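Local coordinates for protein 2-dehydropantoate 2-reductase, putative (Enterococcus faecalis, PDB 2EW2) that probably catalyses the NADPH-dependent reduction of 2-dehydropantoate (ketopantoate) to (R)-pantoate, a step on the route to pantothenate, at residues B[192-197]-B[246-251]; B[199-204]-B[210-215]; B[222-227]-B[296-301]; B[228-233]-B[238-243]. One frame throughout, in Å; residues are numbered along the deposited sequence.

In the fold
All four contacts lie in the helical C-terminal domain of the ketopantoate reductase fold. Interactions 2, 3 and 4 are buried; interaction 1 is only partly so. Interactions 3 and 4 share helix 218-235, and Glu-228 joins them. Interactions 1 and 4 both use helix 242-252, and the ring of Phe-229 packs on 192-197. Interactions 1, 2 and 3 have no hydrogen bond between their segments and rest mainly on van der Waals packing. Interaction 4 differs: a backbone bond and a water join a helix to the chain that follows it. Interactions 2 and 3 also touch the second subunit.

Interaction 1 (B[192-197]-B[246-251]); sequences ACVNGT and YTHIVQ
Val-194 sets CG2 anti to its own carbonyl carbon, and His-248 holds CG anti to the backbone N (chi1 176°). These two torsions bring the methyl to the imidazole. CG2 of Val-194 lies 3.6 Å from CD2 of His-248, and the two side chains cross at about a right angle. The methyl meets the ring obliquely. Ile-249 fills the next place along the same helix. Its CD1 comes within 3.6 Å of OG1 of Thr-197. Here the two side chains meet tip to tip. The same CD1 also reaches the backbone of Val-194, 4.2 Å from its CA. OG1 of Thr-197 is held by its own segment: it donates to O of Val-194 at 2.8 Å, tilted 29° from the carbonyl plane. This bond fixes the rotation of the threonine, which stands right before helix 198-205. It also gives the hydroxyl a partner beside an apolar methyl. No hydrogen bond joins the two segments; they meet by van der Waals contact, mostly between carbon atoms. The contact packs the C-terminal end of helix 184-195 against helix 242-252 in the C-terminal domain. Helix 218-235 lies against both segments, touching Cys-193 through Ile-226 and Phe-229, and Tyr-246 through Glu-219 and Val-222.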
loop_
_atom_site.group_PDB
_atom_site.type_symbol
_atom_site.label_atom_id
_atom_site.label_comp_id
_atom_site.label_asym_id
_atom_site.label_seq_id
_atom_site.Cartn_x
_atom_site.Cartn_y
_atom_site.Cartn_z
ATOM N N ALA B 192 -3.211 -12.385 -14.598
ATOM C CA ALA B 192 -2.284 -11.684 -13.708
ATOM C C ALA B 192 -3.008 -10.523 -13.025
ATOM O O ALA B 192 -2.775 -10.254 -11.866
ATOM C CB ALA B 192 -1.057 -11.184 -14.476
ATOM N N CYS B 193 -3.884 -9.865 -13.773
ATOM C CA CYS B 193 -4.733 -8.807 -13.255
ATOM C C CYS B 193 -5.599 -9.298 -12.090
ATOM O O CYS B 193 -5.588 -8.710 -11.022
ATOM C CB CYS B 193 -5.571 -8.198 -14.384
ATOM S SG CYS B 193 -6.195 -6.631 -13.937
ATOM N N VAL B 194 -6.300 -10.414 -12.285
ATOM C CA VAL B 194 -7.072 -11.037 -11.212
ATOM C C VAL B 194 -6.179 -11.381 -10.027
ATOM O O VAL B 194 -6.503 -11.056 -8.866
ATOM C CB VAL B 194 -7.800 -12.308 -11.718
ATOM C CG1 VAL B 194 -8.365 -13.118 -10.549
ATOM C CG2 VAL B 194 -8.894 -11.921 -12.715
ATOM N N ASN B 195 -5.040 -12.012 -10.318
ATOM C CA ASN B 195 -4.095 -12.395 -9.284
ATOM C C ASN B 195 -3.308 -11.217 -8.692
ATOM O O ASN B 195 -2.541 -11.400 -7.750
ATOM C CB ASN B 195 -3.110 -13.435 -9.827
ATOM C CG ASN B 195 -3.767 -14.793 -10.078
ATOM O OD1 ASN B 195 -4.761 -15.143 -9.442
ATOM N ND2 ASN B 195 -3.195 -15.571 -11.003
ATOM N N GLY B 196 -3.470 -10.030 -9.270
ATOM C CA GLY B 196 -2.737 -8.844 -8.816
ATOM C C GLY B 196 -3.577 -8.004 -7.875
ATOM O O GLY B 196 -3.161 -6.903 -7.460
ATOM N N THR B 197 -4.761 -8.527 -7.536
ATOM C CA THR B 197 -5.689 -7.839 -6.623
ATOM C C THR B 197 -5.867 -8.599 -5.292
ATOM O O THR B 197 -5.191 -8.293 -4.316
ATOM C CB THR B 197 -7.024 -7.545 -7.299
ATOM O OG1 THR B 197 -7.607 -8.769 -7.767
ATOM C CG2 THR B 197 -6.826 -6.597 -8.481
ATOM N N TYR B 246 -13.245 -6.542 -13.565
ATOM C CA TYR B 246 -13.919 -6.212 -12.302
ATOM C C TYR B 246 -15.108 -7.132 -12.010
ATOM O O TYR B 246 -15.295 -7.582 -10.880
ATOM C CB TYR B 246 -14.394 -4.754 -12.281
ATOM C CG TYR B 246 -14.957 -4.351 -10.926
ATOM C CD1 TYR B 246 -14.118 -4.260 -9.801
ATOM C CD2 TYR B 246 -16.325 -4.066 -10.767
ATOM C CE1 TYR B 246 -14.614 -3.906 -8.551
ATOM C CE2 TYR B 246 -16.837 -3.692 -9.508
ATOM C CZ TYR B 246 -15.975 -3.633 -8.409
ATOM O OH TYR B 246 -16.461 -3.279 -7.178
ATOM N N THR B 247 -15.901 -7.404 -13.043
ATOM C CA THR B 247 -17.068 -8.270 -12.931
ATOM C C THR B 247 -16.671 -9.676 -12.508
ATOM O O THR B 247 -17.313 -10.278 -11.645
ATOM C CB THR B 247 -17.859 -8.292 -14.247
ATOM O OG1 THR B 247 -18.530 -7.035 -14.393
ATOM C CG2 THR B 247 -18.925 -9.415 -14.245
ATOM N N HIS B 248 -15.596 -10.187 -13.094
ATOM C CA HIS B 248 -15.064 -11.475 -12.691
ATOM C C HIS B 248 -14.656 -11.482 -11.212
ATOM O O HIS B 248 -14.960 -12.425 -10.462
ATOM C CB HIS B 248 -13.856 -11.829 -13.559
ATOM C CG HIS B 248 -13.181 -13.094 -13.146
ATOM N ND1 HIS B 248 -13.513 -14.320 -13.682
ATOM C CD2 HIS B 248 -12.219 -13.331 -12.221
ATOM C CE1 HIS B 248 -12.773 -15.258 -13.115
ATOM N NE2 HIS B 248 -11.978 -14.684 -12.227
ATOM N N ILE B 249 -13.947 -10.434 -10.795
ATOM C CA ILE B 249 -13.499 -10.335 -9.410
ATOM C C ILE B 249 -14.700 -10.266 -8.450
ATOM O O ILE B 249 -14.744 -10.959 -7.436
ATOM C CB ILE B 249 -12.460 -9.165 -9.222
ATOM C CG1 ILE B 249 -11.119 -9.570 -9.875
ATOM C CG2 ILE B 249 -12.244 -8.868 -7.733
ATOM C CD1 ILE B 249 -10.172 -8.420 -10.289
ATOM N N VAL B 250 -15.703 -9.475 -8.785
ATOM C CA VAL B 250 -16.888 -9.419 -7.943
ATOM C C VAL B 250 -17.538 -10.816 -7.776
ATOM O O VAL B 250 -17.927 -11.187 -6.668
ATOM C CB VAL B 250 -17.859 -8.326 -8.430
ATOM C CG1 VAL B 250 -19.198 -8.372 -7.669
ATOM C CG2 VAL B 250 -17.192 -6.956 -8.256
ATOM N N GLN B 251 -17.614 -11.581 -8.863
ATOM C CA GLN B 251 -18.190 -12.931 -8.835
ATOM C C GLN B 251 -17.450 -13.906 -7.897
ATOM O O GLN B 251 -18.046 -14.862 -7.403
ATOM C CB GLN B 251 -18.304 -13.500 -10.259
ATOM C CG GLN B 251 -19.347 -12.792 -11.130
ATOM C CD GLN B 251 -19.283 -13.178 -12.606
ATOM O OE1 GLN B 251 -18.297 -13.752 -13.083
ATOM N NE2 GLN B 251 -20.340 -12.844 -13.341
#

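Interaction 2 (B[199-204]-B[210-215]); sequences NGLCTI and AEFGAL
A cysteine sulfur beside an aromatic ring marks this contact. SG of Cys-202 lies 5.3 Å from the centroid of the Phe-212 ring and 46° off the ring normal. The approach is therefore oblique. The sulfur is nearer to the root of the side chain, 3.9 Å from CB of Phe-212. Leu-201 takes the far end of the ring. Its CD1 comes to 3.6 Å from CZ of Phe-212, and its CB lies 3.9 Å from CE1 of the same ring. The phenylalanine is thus met at both ends by consecutive residues of one helical turn. Its CG stands anti to the backbone N (chi1 178°), which carries the ring across to Leu-201. The segments belong to the short helices 198-205 and 209-214, which follow each other in the chain across a short turn. They are part of the all-helical C-terminal domain of the ketopantoate reductase fold. The side chains of Leu-198, Leu-205, Leu-221 and Val-222 also touch that of Phe-212. Leu-201 reaches Leu-305 of the second subunit, so the helix pair borders the dimer interface. Within 199-204, O of Asn-199 accepts twice from Thr-203, from its N and from its OG1. The two donors come from opposite faces of the carbonyl plane, and the OG1 bond is 2.7 Å long.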
loop_
_atom_site.group_PDB
_atom_site.type_symbol
_atom_site.label_atom_id
_atom_site.label_comp_id
_atom_site.label_asym_id
_atom_site.label_seq_id
_atom_site.Cartn_x
_atom_site.Cartn_y
_atom_site.Cartn_z
ATOM N N ASN B 199 -5.001 -11.528 -4.060
ATOM C CA ASN B 199 -3.800 -12.151 -3.508
ATOM C C ASN B 199 -3.056 -11.260 -2.523
ATOM O O ASN B 199 -2.931 -11.601 -1.346
ATOM C CB ASN B 199 -2.840 -12.554 -4.630
ATOM C CG ASN B 199 -3.063 -13.991 -5.129
ATOM O OD1 ASN B 199 -3.663 -14.815 -4.451
ATOM N ND2 ASN B 199 -2.546 -14.286 -6.319
ATOM N N GLY B 200 -2.549 -10.123 -2.993
ATOM C CA GLY B 200 -1.755 -9.284 -2.115
ATOM C C GLY B 200 -2.648 -8.630 -1.070
ATOM O O GLY B 200 -2.263 -8.514 0.081
ATOM N N LEU B 201 -3.845 -8.229 -1.476
ATOM C CA LEU B 201 -4.770 -7.510 -0.594
ATOM C C LEU B 201 -5.256 -8.354 0.597
ATOM O O LEU B 201 -5.212 -7.893 1.742
ATOM C CB LEU B 201 -5.945 -6.914 -1.388
ATOM C CG LEU B 201 -5.584 -5.756 -2.339
ATOM C CD1 LEU B 201 -6.713 -5.439 -3.350
ATOM C CD2 LEU B 201 -5.184 -4.491 -1.593
ATOM N N CYS B 202 -5.695 -9.582 0.334
ATOM C CA CYS B 202 -6.144 -10.491 1.399
ATOM C C CYS B 202 -4.978 -10.903 2.275
ATOM O O CYS B 202 -5.134 -11.053 3.492
ATOM C CB CYS B 202 -6.845 -11.726 0.821
ATOM S SG CYS B 202 -8.369 -11.341 -0.044
ATOM N N THR B 203 -3.806 -11.073 1.658
ATOM C CA THR B 203 -2.567 -11.366 2.396
ATOM C C THR B 203 -2.187 -10.259 3.376
ATOM O O THR B 203 -1.858 -10.531 4.535
ATOM C CB THR B 203 -1.385 -11.654 1.416
ATOM O OG1 THR B 203 -1.643 -12.866 0.710
ATOM C CG2 THR B 203 -0.051 -11.799 2.137
ATOM N N ILE B 204 -2.223 -9.011 2.905
ATOM C CA ILE B 204 -1.844 -7.866 3.722
ATOM C C ILE B 204 -2.884 -7.545 4.794
ATOM O O ILE B 204 -2.536 -7.332 5.961
ATOM C CB ILE B 204 -1.532 -6.617 2.824
ATOM C CG1 ILE B 204 -0.167 -6.782 2.131
ATOM C CG2 ILE B 204 -1.534 -5.349 3.636
ATOM C CD1 ILE B 204 1.031 -7.079 3.092
ATOM N N ALA B 210 -14.587 -12.990 0.246
ATOM C CA ALA B 210 -15.854 -12.320 0.535
ATOM C C ALA B 210 -15.703 -11.210 1.581
ATOM O O ALA B 210 -16.352 -10.171 1.470
ATOM C CB ALA B 210 -16.911 -13.344 0.998
ATOM N N GLU B 211 -14.885 -11.448 2.611
ATOM C CA GLU B 211 -14.631 -10.450 3.654
ATOM C C GLU B 211 -14.007 -9.229 3.008
ATOM O O GLU B 211 -14.454 -8.108 3.242
ATOM C CB GLU B 211 -13.698 -10.986 4.753
ATOM C CG GLU B 211 -14.368 -11.937 5.763
ATOM C CD GLU B 211 -13.374 -12.578 6.730
ATOM O OE1 GLU B 211 -12.202 -12.754 6.363
ATOM O OE2 GLU B 211 -13.761 -12.908 7.880
ATOM N N PHE B 212 -12.997 -9.454 2.161
ATOM C CA PHE B 212 -12.429 -8.347 1.391
ATOM C C PHE B 212 -13.472 -7.642 0.512
ATOM O O PHE B 212 -13.603 -6.410 0.544
ATOM C CB PHE B 212 -11.218 -8.751 0.536
ATOM C CG PHE B 212 -10.695 -7.598 -0.268
ATOM C CD1 PHE B 212 -9.871 -6.644 0.323
ATOM C CD2 PHE B 212 -11.128 -7.393 -1.570
ATOM C CE1 PHE B 212 -9.448 -5.522 -0.403
ATOM C CE2 PHE B 212 -10.708 -6.272 -2.284
ATOM C CZ PHE B 212 -9.880 -5.352 -1.705
ATOM N N GLY B 213 -14.203 -8.417 -0.273
ATOM C CA GLY B 213 -15.173 -7.855 -1.199
ATOM C C GLY B 213 -16.154 -6.883 -0.567
ATOM O O GLY B 213 -16.494 -5.860 -1.171
ATOM N N ALA B 214 -16.602 -7.192 0.649
ATOM C CA ALA B 214 -17.630 -6.396 1.345
ATOM C C ALA B 214 -17.127 -5.039 1.832
ATOM O O ALA B 214 -17.937 -4.165 2.150
ATOM C CB ALA B 214 -18.205 -7.184 2.528
ATOM N N LEU B 215 -15.809 -4.863 1.903
ATOM C CA LEU B 215 -15.234 -3.638 2.441
ATOM C C LEU B 215 -15.649 -2.454 1.587
ATOM O O LEU B 215 -15.782 -2.588 0.383
ATOM C CB LEU B 215 -13.700 -3.727 2.511
ATOM C CG LEU B 215 -13.116 -4.782 3.442
ATOM C CD1 LEU B 215 -11.601 -4.837 3.320
ATOM C CD2 LEU B 215 -13.562 -4.519 4.896
#

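Interaction 3 (B[222-227]-B[296-301]); sequences VKTLIS and TPFCAM
One face of the Phe-298 ring carries CG2 of Thr-224, which sits 3.5 Å above the plane and over its centre. This is a CH-pi contact, with the methyl 6° off the ring normal. All six ring carbons of Phe-298 lie at similar distances from it. The pair joins helix 218-235 to helix 297-313 in the all-helical C-terminal domain of the ketopantoate reductase fold. The axes of 222-227 and 297-301 approach to 9.2 Å, and their directions differ by 105°. Thr-224 holds CG2 anti to the backbone N, which leaves its OG1 on the side of the backbone N. That hydroxyl is bonded to O of Ser-220, one turn earlier, which helps hold the rotation that turns the methyl to the ring. Leu-225 packs at the CB end of the same side chain. Its CD2 lies 3.7 Å from CB of Phe-298, and the two side chains cross at about a right angle. No hydrogen bond passes between the two segments. The start of helix 297-313 is tied to helix 218-235 through Glu-228, whose carboxylate accepts from the N atoms of Phe-298 and Cys-299. Near the subunit interface, Phe-298 packs on Met-301 of the second subunit, and Pro-297 meets Pro-297 of that subunit. The same methyl of Leu-225, CD2, also touches the next residue of the helix, at 3.9 Å from SG of Cys-299.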
loop_
_atom_site.group_PDB
_atom_site.type_symbol
_atom_site.label_atom_id
_atom_site.label_comp_id
_atom_site.label_asym_id
_atom_site.label_seq_id
_atom_site.Cartn_x
_atom_site.Cartn_y
_atom_site.Cartn_z
ATOM N N VAL B 222 -9.431 -2.373 -5.912
ATOM C CA VAL B 222 -9.408 -3.283 -7.049
ATOM C C VAL B 222 -9.334 -2.528 -8.393
ATOM O O VAL B 222 -8.499 -2.855 -9.217
ATOM C CB VAL B 222 -10.612 -4.248 -7.029
ATOM C CG1 VAL B 222 -10.668 -5.036 -8.337
ATOM C CG2 VAL B 222 -10.511 -5.192 -5.821
ATOM N N LYS B 223 -10.190 -1.526 -8.602
ATOM C CA LYS B 223 -10.201 -0.762 -9.873
ATOM C C LYS B 223 -8.929 0.018 -10.162
ATOM O O LYS B 223 -8.490 0.090 -11.313
ATOM C CB LYS B 223 -11.415 0.162 -9.963
ATOM C CG LYS B 223 -12.676 -0.625 -10.276
ATOM C CD LYS B 223 -13.871 0.248 -10.436
ATOM C CE LYS B 223 -15.071 -0.645 -10.746
ATOM N NZ LYS B 223 -16.265 0.175 -10.963
ATOM N N THR B 224 -8.331 0.594 -9.123
ATOM C CA THR B 224 -7.069 1.300 -9.291
ATOM C C THR B 224 -6.009 0.307 -9.760
ATOM O O THR B 224 -5.291 0.583 -10.728
ATOM C CB THR B 224 -6.623 1.995 -8.004
ATOM O OG1 THR B 224 -7.687 2.830 -7.522
ATOM C CG2 THR B 224 -5.391 2.848 -8.250
ATOM N N LEU B 225 -5.911 -0.840 -9.079
ATOM C CA LEU B 225 -4.949 -1.886 -9.473
ATOM C C LEU B 225 -5.192 -2.378 -10.907
ATOM O O LEU B 225 -4.227 -2.533 -11.673
ATOM C CB LEU B 225 -4.951 -3.064 -8.474
ATOM C CG LEU B 225 -4.160 -2.842 -7.187
ATOM C CD1 LEU B 225 -4.609 -3.793 -6.098
ATOM C CD2 LEU B 225 -2.674 -2.959 -7.460
ATOM N N ILE B 226 -6.466 -2.605 -11.264
ATOM C CA ILE B 226 -6.835 -3.011 -12.620
ATOM C C ILE B 226 -6.383 -1.976 -13.650
ATOM O O ILE B 226 -5.841 -2.334 -14.711
ATOM C CB ILE B 226 -8.351 -3.311 -12.789
ATOM C CG1 ILE B 226 -8.729 -4.599 -12.057
ATOM C CG2 ILE B 226 -8.727 -3.459 -14.295
ATOM C CD1 ILE B 226 -10.228 -4.812 -11.941
ATOM N N SER B 227 -6.603 -0.700 -13.337
ATOM C CA SER B 227 -6.175 0.396 -14.203
ATOM C C SER B 227 -4.678 0.405 -14.477
ATOM O O SER B 227 -4.261 0.730 -15.587
ATOM C CB SER B 227 -6.605 1.746 -13.607
ATOM O OG SER B 227 -8.016 1.874 -13.756
ATOM N N THR B 296 2.737 3.101 -11.731
ATOM C CA THR B 296 2.038 1.935 -11.177
ATOM C C THR B 296 2.213 1.920 -9.642
ATOM O O THR B 296 2.727 0.958 -9.076
ATOM C CB THR B 296 2.578 0.614 -11.772
ATOM O OG1 THR B 296 3.956 0.486 -11.419
ATOM C CG2 THR B 296 2.451 0.594 -13.300
ATOM N N PRO B 297 1.795 3.004 -8.960
ATOM C CA PRO B 297 2.106 3.108 -7.532
ATOM C C PRO B 297 1.400 2.088 -6.616
ATOM O O PRO B 297 1.995 1.644 -5.638
ATOM C CB PRO B 297 1.651 4.537 -7.199
ATOM C CG PRO B 297 0.528 4.786 -8.190
ATOM C CD PRO B 297 1.051 4.185 -9.440
ATOM N N PHE B 298 0.149 1.730 -6.896
ATOM C CA PHE B 298 -0.510 0.701 -6.063
ATOM C C PHE B 298 0.211 -0.643 -6.200
ATOM O O PHE B 298 0.441 -1.332 -5.204
ATOM C CB PHE B 298 -1.997 0.567 -6.382
ATOM C CG PHE B 298 -2.870 1.617 -5.721
ATOM C CD1 PHE B 298 -2.467 2.956 -5.651
ATOM C CD2 PHE B 298 -4.110 1.259 -5.174
ATOM C CE1 PHE B 298 -3.311 3.935 -5.048
ATOM C CE2 PHE B 298 -4.951 2.229 -4.568
ATOM C CZ PHE B 298 -4.546 3.553 -4.515
ATOM N N CYS B 299 0.601 -0.999 -7.418
ATOM C CA CYS B 299 1.420 -2.221 -7.619
ATOM C C CYS B 299 2.714 -2.153 -6.851
ATOM O O CYS B 299 3.110 -3.128 -6.233
ATOM C CB CYS B 299 1.718 -2.491 -9.115
ATOM S SG CYS B 299 0.302 -3.148 -9.985
ATOM N N ALA B 300 3.371 -0.990 -6.892
ATOM C CA ALA B 300 4.654 -0.794 -6.213
ATOM C C ALA B 300 4.511 -0.904 -4.700
ATOM O O ALA B 300 5.269 -1.608 -4.046
ATOM C CB ALA B 300 5.271 0.567 -6.597
HETATM N N MSE B 301 3.521 -0.219 -4.142
HETATM C CA MSE B 301 3.319 -0.270 -2.703
HETATM C C MSE B 301 2.907 -1.655 -2.238
HETATM O O MSE B 301 3.385 -2.137 -1.227
HETATM C CB MSE B 301 2.273 0.741 -2.249
HETATM C CG MSE B 301 2.166 0.745 -0.723
HETATM SE SE MSE B 301 0.978 2.112 0.015
HETATM C CE MSE B 301 0.029 2.570 -1.368
#

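Interaction 4 (B[228-233]-B[238-243]); sequences EFAAVA and IYLDQA
The backbones of 228-233 and 238-243 are joined by N of Ile-238, which donates to O of Ala-233 at 3.0 Å with an N-H...O angle of 157°. The donor stands above the carbonyl plane, 50° out of it. Further along, a water bridges the two segments. It donates to O of Ala-230 and to O of Ile-238, both at 2.7 Å, and accepts from N of Leu-240. Three backbone atoms are thereby satisfied by one solvent molecule. The side chains pack beside this bridge. CB of Ala-233 lies 4.0 Å from CB of Ile-238. Leu-240 points toward the helix, and its CD1 reaches CB of Phe-229 at 4.1 Å as well as the backbone of Ala-230. Gln-242 lays its extended end over Ala-230. Its NE2 is 3.6 Å from CB of Ala-230, while its OE1 is bonded to OG of Ser-227 on the same helix. Ala-233 and Ile-238 lie where the chain turns, and their CA atoms are 5.0 Å apart. Ala-230 and Ala-233 present only methyl side chains to the returning chain. Asp-241 then starts the next helix as an N-cap, its OD1 accepting from N of Glu-244. The arrangement is that of a helix followed by an extended connection that doubles back along it, here leading from helix 218-235 into helix 242-252 of the C-terminal domain.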
loop_
_atom_site.group_PDB
_atom_site.type_symbol
_atom_site.label_atom_id
_atom_site.label_comp_id
_atom_site.label_asym_id
_atom_site.label_seq_id
_atom_site.Cartn_x
_atom_site.Cartn_y
_atom_site.Cartn_z
ATOM N N GLU B 228 -3.882 0.068 -13.464
ATOM C CA GLU B 228 -2.422 -0.019 -13.605
ATOM C C GLU B 228 -2.005 -1.173 -14.509
ATOM O O GLU B 228 -1.162 -0.981 -15.407
ATOM C CB GLU B 228 -1.736 -0.117 -12.243
ATOM C CG GLU B 228 -1.863 1.156 -11.403
ATOM C CD GLU B 228 -1.182 1.061 -10.058
ATOM O OE1 GLU B 228 -0.494 0.052 -9.780
ATOM O OE2 GLU B 228 -1.320 2.023 -9.271
ATOM N N PHE B 229 -2.577 -2.361 -14.281
ATOM C CA PHE B 229 -2.388 -3.489 -15.209
ATOM C C PHE B 229 -2.729 -3.101 -16.646
ATOM O O PHE B 229 -1.923 -3.323 -17.554
ATOM C CB PHE B 229 -3.188 -4.738 -14.790
ATOM C CG PHE B 229 -2.521 -5.545 -13.715
ATOM C CD1 PHE B 229 -2.525 -5.108 -12.393
ATOM C CD2 PHE B 229 -1.895 -6.740 -14.022
ATOM C CE1 PHE B 229 -1.894 -5.867 -11.398
ATOM C CE2 PHE B 229 -1.262 -7.495 -13.044
ATOM C CZ PHE B 229 -1.259 -7.048 -11.724
ATOM N N ALA B 230 -3.910 -2.530 -16.844
ATOM C CA ALA B 230 -4.375 -2.105 -18.174
ATOM C C ALA B 230 -3.514 -1.029 -18.833
ATOM O O ALA B 230 -3.249 -1.100 -20.042
ATOM C CB ALA B 230 -5.823 -1.650 -18.120
ATOM N N ALA B 231 -3.078 -0.039 -18.052
ATOM C CA ALA B 231 -2.224 1.031 -18.571
ATOM C C ALA B 231 -0.912 0.510 -19.167
ATOM O O ALA B 231 -0.499 0.967 -20.240
ATOM C CB ALA B 231 -1.946 2.092 -17.498
ATOM N N VAL B 232 -0.285 -0.447 -18.478
ATOM C CA VAL B 232 0.957 -1.066 -18.916
ATOM C C VAL B 232 0.726 -2.078 -20.072
ATOM O O VAL B 232 1.478 -2.084 -21.073
ATOM C CB VAL B 232 1.675 -1.750 -17.721
ATOM C CG1 VAL B 232 2.870 -2.523 -18.172
ATOM C CG2 VAL B 232 2.044 -0.723 -16.638
ATOM N N ALA B 233 -0.312 -2.919 -19.956
ATOM C CA ALA B 233 -0.643 -3.859 -21.031
ATOM C C ALA B 233 -0.853 -3.118 -22.354
ATOM O O ALA B 233 -0.403 -3.566 -23.410
ATOM C CB ALA B 233 -1.879 -4.682 -20.691
ATOM N N ILE B 238 -1.990 -4.802 -25.679
ATOM C CA ILE B 238 -2.975 -5.702 -25.103
ATOM C C ILE B 238 -3.996 -4.776 -24.413
ATOM O O ILE B 238 -3.620 -3.910 -23.626
ATOM C CB ILE B 238 -2.332 -6.704 -24.110
ATOM C CG1 ILE B 238 -1.390 -7.691 -24.836
ATOM C CG2 ILE B 238 -3.407 -7.482 -23.337
ATOM C CD1 ILE B 238 -2.100 -8.628 -25.904
ATOM N N TYR B 239 -5.272 -4.948 -24.751
ATOM C CA TYR B 239 -6.311 -3.988 -24.366
ATOM C C TYR B 239 -7.297 -4.663 -23.426
ATOM O O TYR B 239 -8.262 -5.287 -23.867
ATOM C CB TYR B 239 -6.988 -3.397 -25.623
ATOM C CG TYR B 239 -5.949 -2.897 -26.598
ATOM C CD1 TYR B 239 -5.621 -3.629 -27.737
ATOM C CD2 TYR B 239 -5.239 -1.733 -26.341
ATOM C CE1 TYR B 239 -4.618 -3.187 -28.620
ATOM C CE2 TYR B 239 -4.243 -1.290 -27.207
ATOM C CZ TYR B 239 -3.943 -2.027 -28.337
ATOM O OH TYR B 239 -2.961 -1.582 -29.180
ATOM N N LEU B 240 -7.026 -4.561 -22.129
ATOM C CA LEU B 240 -7.809 -5.279 -21.132
ATOM C C LEU B 240 -9.202 -4.681 -21.000
ATOM O O LEU B 240 -9.373 -3.461 -20.960
ATOM C CB LEU B 240 -7.115 -5.280 -19.760
ATOM C CG LEU B 240 -5.858 -6.122 -19.507
ATOM C CD1 LEU B 240 -5.426 -5.979 -18.040
ATOM C CD2 LEU B 240 -6.073 -7.598 -19.878
ATOM N N ASP B 241 -10.194 -5.557 -20.934
ATOM C CA ASP B 241 -11.553 -5.130 -20.644
ATOM C C ASP B 241 -11.689 -4.971 -19.117
ATOM O O ASP B 241 -11.870 -5.947 -18.378
ATOM C CB ASP B 241 -12.556 -6.124 -21.219
ATOM C CG ASP B 241 -13.992 -5.642 -21.109
ATOM O OD1 ASP B 241 -14.282 -4.700 -20.344
ATOM O OD2 ASP B 241 -14.849 -6.238 -21.784
ATOM N N GLN B 242 -11.564 -3.730 -18.663
ATOM C CA GLN B 242 -11.420 -3.426 -17.227
ATOM C C GLN B 242 -12.715 -3.707 -16.469
ATOM O O GLN B 242 -12.696 -4.105 -15.302
ATOM C CB GLN B 242 -11.005 -1.965 -17.030
ATOM C CG GLN B 242 -9.584 -1.615 -17.528
ATOM C CD GLN B 242 -9.121 -0.246 -17.043
ATOM O OE1 GLN B 242 -9.146 0.037 -15.851
ATOM N NE2 GLN B 242 -8.686 0.603 -17.966
ATOM N N ALA B 243 -13.837 -3.498 -17.158
ATOM C CA ALA B 243 -15.159 -3.805 -16.624
ATOM C C ALA B 243 -15.387 -5.314 -16.504
ATOM O O ALA B 243 -15.877 -5.796 -15.477
ATOM C CB ALA B 243 -16.258 -3.115 -17.489
HETATM O O HOH W 1 -4.878 -2.599 -21.634
#